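Local atomic coordinates of 3-hydroxyadipyl-CoA dehydrogenase (Escherichia coli, PDB entry 3MOG), a protein that catalyses the NAD-dependent oxidation of 3-hydroxyadipyl-CoA to 3-oxoadipyl-CoA in the bacterial degradation of phenylacetate. Residues 144-147 and 148-152; 170-173 and 174-178. One frame throughout, in Å; residues are numbered along the deposited sequence.

Interaction 1. Residues 144-147 and 148-152; sequences FNPA and PVMKL
The phenyl ring of Phe144 meets Leu152 along its rim: Leu152 O approaches the ring edge close to the ring plane, 3.5 Å from Phe144 CD1, and the methyl Leu152 CD2 sits 3.6 Å from Phe144 CE1. The two side chains extend in the same direction next to each other. Elsewhere round the ring His142 meets it with the planes inclined at about 50°, and Val191 of helix 191-194 touches both Phe144 and Leu152. Behind the ring, Phe144 CB packs on Met150 CB at 3.9 Å. The first torsion of Met150 (chi1 -62°) sets CG opposite its own carbonyl carbon and against the incoming chain, where Met150 CG lies 3.4 Å from Asn145 O and also rests near Pro146 CD. All this belongs to the loop joining the antiparallel strands 138-143 and 152-157 in the NAD-binding domain, a loop that contains a cis peptide bond between Asn145 and Pro146. The turn is gripped by one carbonyl: Pro146 O accepts from Met150 N at 3.0 Å in a nearly straight bond (173°) and from Val149 N at 2.9 Å in a more bent one, with the second donor well above the carbonyl plane. Pro148, which has no N-H to offer, leaves this oxygen to the two amides after it, while its ring atom CD packs on Ala147 CB at 3.6 Å. On the side facing helix 15-26, Asn145 and Ala147 touch Met16, and Pro148 touches Glu22. A bridging water accepts from Phe144 N and donates to Met150 O and to Leu152 O, the latter 2.7 Å from the water oxygen.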
# COMPACT_ATOMS: atom_id res chain seq x y z
N PHE C 144 4.18 19.95 -24.48
CA PHE C 144 2.95 20.19 -23.75
C PHE C 144 1.92 20.88 -24.65
O PHE C 144 2.29 21.69 -25.49
CB PHE C 144 3.24 21.01 -22.47
CG PHE C 144 4.01 20.22 -21.41
CD1 PHE C 144 5.38 19.98 -21.53
CD2 PHE C 144 3.34 19.71 -20.30
CE1 PHE C 144 6.08 19.24 -20.58
CE2 PHE C 144 4.04 18.96 -19.34
CZ PHE C 144 5.41 18.74 -19.48
N ASN C 145 0.64 20.53 -24.49
CA ASN C 145 -0.50 21.12 -25.22
C ASN C 145 -0.79 22.58 -24.86
O ASN C 145 -0.95 22.90 -23.68
CB ASN C 145 -1.75 20.29 -24.93
CG ASN C 145 -2.78 20.31 -26.05
OD1 ASN C 145 -3.76 19.57 -25.99
ND2 ASN C 145 -2.57 21.13 -27.07
N PRO C 146 -0.86 23.49 -25.86
CA PRO C 146 -0.52 23.26 -27.27
C PRO C 146 0.95 23.46 -27.55
O PRO C 146 1.54 24.47 -27.14
CB PRO C 146 -1.40 24.28 -28.03
CG PRO C 146 -2.21 24.99 -26.98
CD PRO C 146 -1.50 24.80 -25.67
N ALA C 147 1.54 22.49 -28.25
CA ALA C 147 2.97 22.54 -28.58
C ALA C 147 3.52 23.84 -29.16
O ALA C 147 4.64 24.23 -28.77
CB ALA C 147 3.38 21.36 -29.44
N PRO C 148 2.78 24.54 -30.07
CA PRO C 148 3.34 25.81 -30.56
C PRO C 148 3.40 26.92 -29.51
O PRO C 148 4.21 27.83 -29.65
CB PRO C 148 2.40 26.20 -31.70
CG PRO C 148 1.72 24.96 -32.11
CD PRO C 148 1.58 24.16 -30.85
N VAL C 149 2.56 26.84 -28.48
CA VAL C 149 2.54 27.86 -27.44
C VAL C 149 3.45 27.53 -26.24
O VAL C 149 4.29 28.35 -25.87
CB VAL C 149 1.09 28.21 -26.99
CG1 VAL C 149 1.09 29.34 -25.97
CG2 VAL C 149 0.24 28.60 -28.19
N MET C 150 3.30 26.33 -25.67
CA MET C 150 4.02 25.89 -24.45
C MET C 150 5.54 25.80 -24.62
O MET C 150 6.03 25.15 -25.55
CB MET C 150 3.45 24.56 -23.95
CG MET C 150 1.95 24.62 -23.54
SD MET C 150 1.55 25.83 -22.24
CE MET C 150 2.16 24.97 -20.80
N LYS C 151 6.27 26.52 -23.80
CA LYS C 151 7.71 26.55 -23.88
C LYS C 151 8.49 25.34 -23.45
O LYS C 151 9.61 25.16 -23.85
CB LYS C 151 8.26 27.80 -23.23
CG LYS C 151 8.17 28.98 -24.13
CD LYS C 151 8.90 30.16 -23.57
CE LYS C 151 10.34 29.86 -23.22
NZ LYS C 151 11.28 30.10 -24.34
N LEU C 152 7.91 24.53 -22.59
CA LEU C 152 8.66 23.45 -21.96
C LEU C 152 8.72 22.18 -22.81
O LEU C 152 7.72 21.80 -23.40
CB LEU C 152 8.10 23.13 -20.56
CG LEU C 152 9.03 22.27 -19.69
CD1 LEU C 152 10.12 23.13 -18.98
CD2 LEU C 152 8.23 21.46 -18.70
O HOH W 1 5.96 22.18 -25.43

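Interaction 2. Residues 170-173 and 174-178; sequences CELT and LSWGK
Leu172 leans on the indole of Trp176, four residues on and just past the end of helix 163-175. With CG anti to the backbone N (chi1 177°), its side chain extends from CB over one face of the ring: CG stands 3.6 Å above the ring plane, displaced from the centre to the periphery, CD1 reaches NE1 of Trp176 at 3.6 Å, and CD2 lies 3.8 Å from CZ2 of Trp176. The backbone oxygen of Leu172 lies over a face of the same indole. Leu172 O also accepts a very short bond, 2.5 Å, from Ser175 OG, whose chi1 of 79° turns the hydroxyl back toward the preceding turn, and a weak one from Trp176 N. Here the helix ends in a Schellman motif: Gly177, with positive phi, is the C-prime residue, Lys178 N bonds to Thr173 O at 2.9 Å, and Gly177 N bonds to Leu174 O. The helix is the crossover of the beta-alpha-beta unit formed with strands 152-157 and 179-184. Thr173 CB packs on Lys178 CB at 4.0 Å, and both side chains touch Val153. Trp176 is further enclosed by His27, His29, Leu87 and Ile89.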
# COMPACT_ATOMS: atom_id res chain seq x y z
N CYS C 170 18.44 18.67 -26.57
CA CYS C 170 18.38 19.95 -25.84
C CYS C 170 18.72 21.13 -26.75
O CYS C 170 17.97 22.12 -26.80
CB CYS C 170 19.30 19.95 -24.61
SG CYS C 170 18.73 18.90 -23.24
N GLU C 171 19.84 21.02 -27.47
CA GLU C 171 20.26 22.06 -28.40
C GLU C 171 19.22 22.33 -29.48
O GLU C 171 18.93 23.49 -29.80
CB GLU C 171 21.60 21.71 -29.06
CG GLU C 171 22.19 22.89 -29.84
CD GLU C 171 23.63 22.67 -30.28
OE1 GLU C 171 23.95 21.57 -30.78
OE2 GLU C 171 24.42 23.63 -30.15
N LEU C 172 18.62 21.26 -30.00
CA LEU C 172 17.62 21.39 -31.04
C LEU C 172 16.33 22.10 -30.56
O LEU C 172 15.83 23.01 -31.25
CB LEU C 172 17.32 20.02 -31.66
CG LEU C 172 16.23 19.96 -32.74
CD1 LEU C 172 16.70 20.58 -34.05
CD2 LEU C 172 15.84 18.52 -32.94
N THR C 173 15.82 21.71 -29.38
CA THR C 173 14.62 22.38 -28.83
C THR C 173 14.90 23.81 -28.40
O THR C 173 14.02 24.68 -28.51
CB THR C 173 13.96 21.59 -27.68
OG1 THR C 173 14.92 21.35 -26.65
CG2 THR C 173 13.42 20.25 -28.19
N LEU C 174 16.11 24.07 -27.91
CA LEU C 174 16.58 25.45 -27.71
C LEU C 174 16.39 26.20 -29.03
O LEU C 174 15.69 27.21 -29.08
CB LEU C 174 18.05 25.52 -27.23
CG LEU C 174 18.32 25.39 -25.72
CD1 LEU C 174 19.81 25.30 -25.40
CD2 LEU C 174 17.67 26.53 -24.92
N SER C 175 16.93 25.65 -30.11
CA SER C 175 16.78 26.26 -31.43
C SER C 175 15.31 26.40 -31.92
O SER C 175 15.04 27.22 -32.79
CB SER C 175 17.65 25.55 -32.48
OG SER C 175 17.06 24.35 -32.93
N TRP C 176 14.38 25.63 -31.34
CA TRP C 176 12.94 25.80 -31.63
C TRP C 176 12.25 26.80 -30.69
O TRP C 176 11.00 26.90 -30.67
CB TRP C 176 12.19 24.46 -31.64
CG TRP C 176 12.67 23.49 -32.70
CD1 TRP C 176 13.54 23.75 -33.72
CD2 TRP C 176 12.28 22.11 -32.85
NE1 TRP C 176 13.74 22.62 -34.47
CE2 TRP C 176 12.97 21.61 -33.98
CE3 TRP C 176 11.42 21.26 -32.14
CZ2 TRP C 176 12.83 20.27 -34.41
CZ3 TRP C 176 11.27 19.94 -32.58
CH2 TRP C 176 11.99 19.46 -33.70
N GLY C 177 13.05 27.54 -29.93
CA GLY C 177 12.54 28.53 -28.99
C GLY C 177 11.88 27.90 -27.77
O GLY C 177 11.05 28.54 -27.11
N LYS C 178 12.22 26.65 -27.49
CA LYS C 178 11.70 25.94 -26.33
C LYS C 178 12.72 25.99 -25.20
O LYS C 178 13.82 26.50 -25.37
CB LYS C 178 11.37 24.47 -26.64
CG LYS C 178 10.30 24.25 -27.72
CD LYS C 178 9.04 25.05 -27.47
CE LYS C 178 8.01 24.80 -28.56
NZ LYS C 178 6.78 25.64 -28.38

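In the fold
Interactions 1 and 2 have centres 13 Å apart: the first is the loop between strands 138-143 and 152-157, the second the C-terminal end of helix 163-175. Lys178 joins them: its NZ lies 2.6 Å from Ala147 O and 3.0 Å from Met150 O, both probable hydrogen bonds, so the residue that closes the helix also ties down the turn 144-152. In return Lys151 NZ bonds to Gly177 O, and Lys151 pairs through its backbone with Gln179 at the start of strand 179-184. The turn of interaction 1 lies beside helix 15-26, with Ala147 near the glycine-rich pattern of Gly12, Gly14 and Gly17, consistent with a Rossmann-type dinucleotide site.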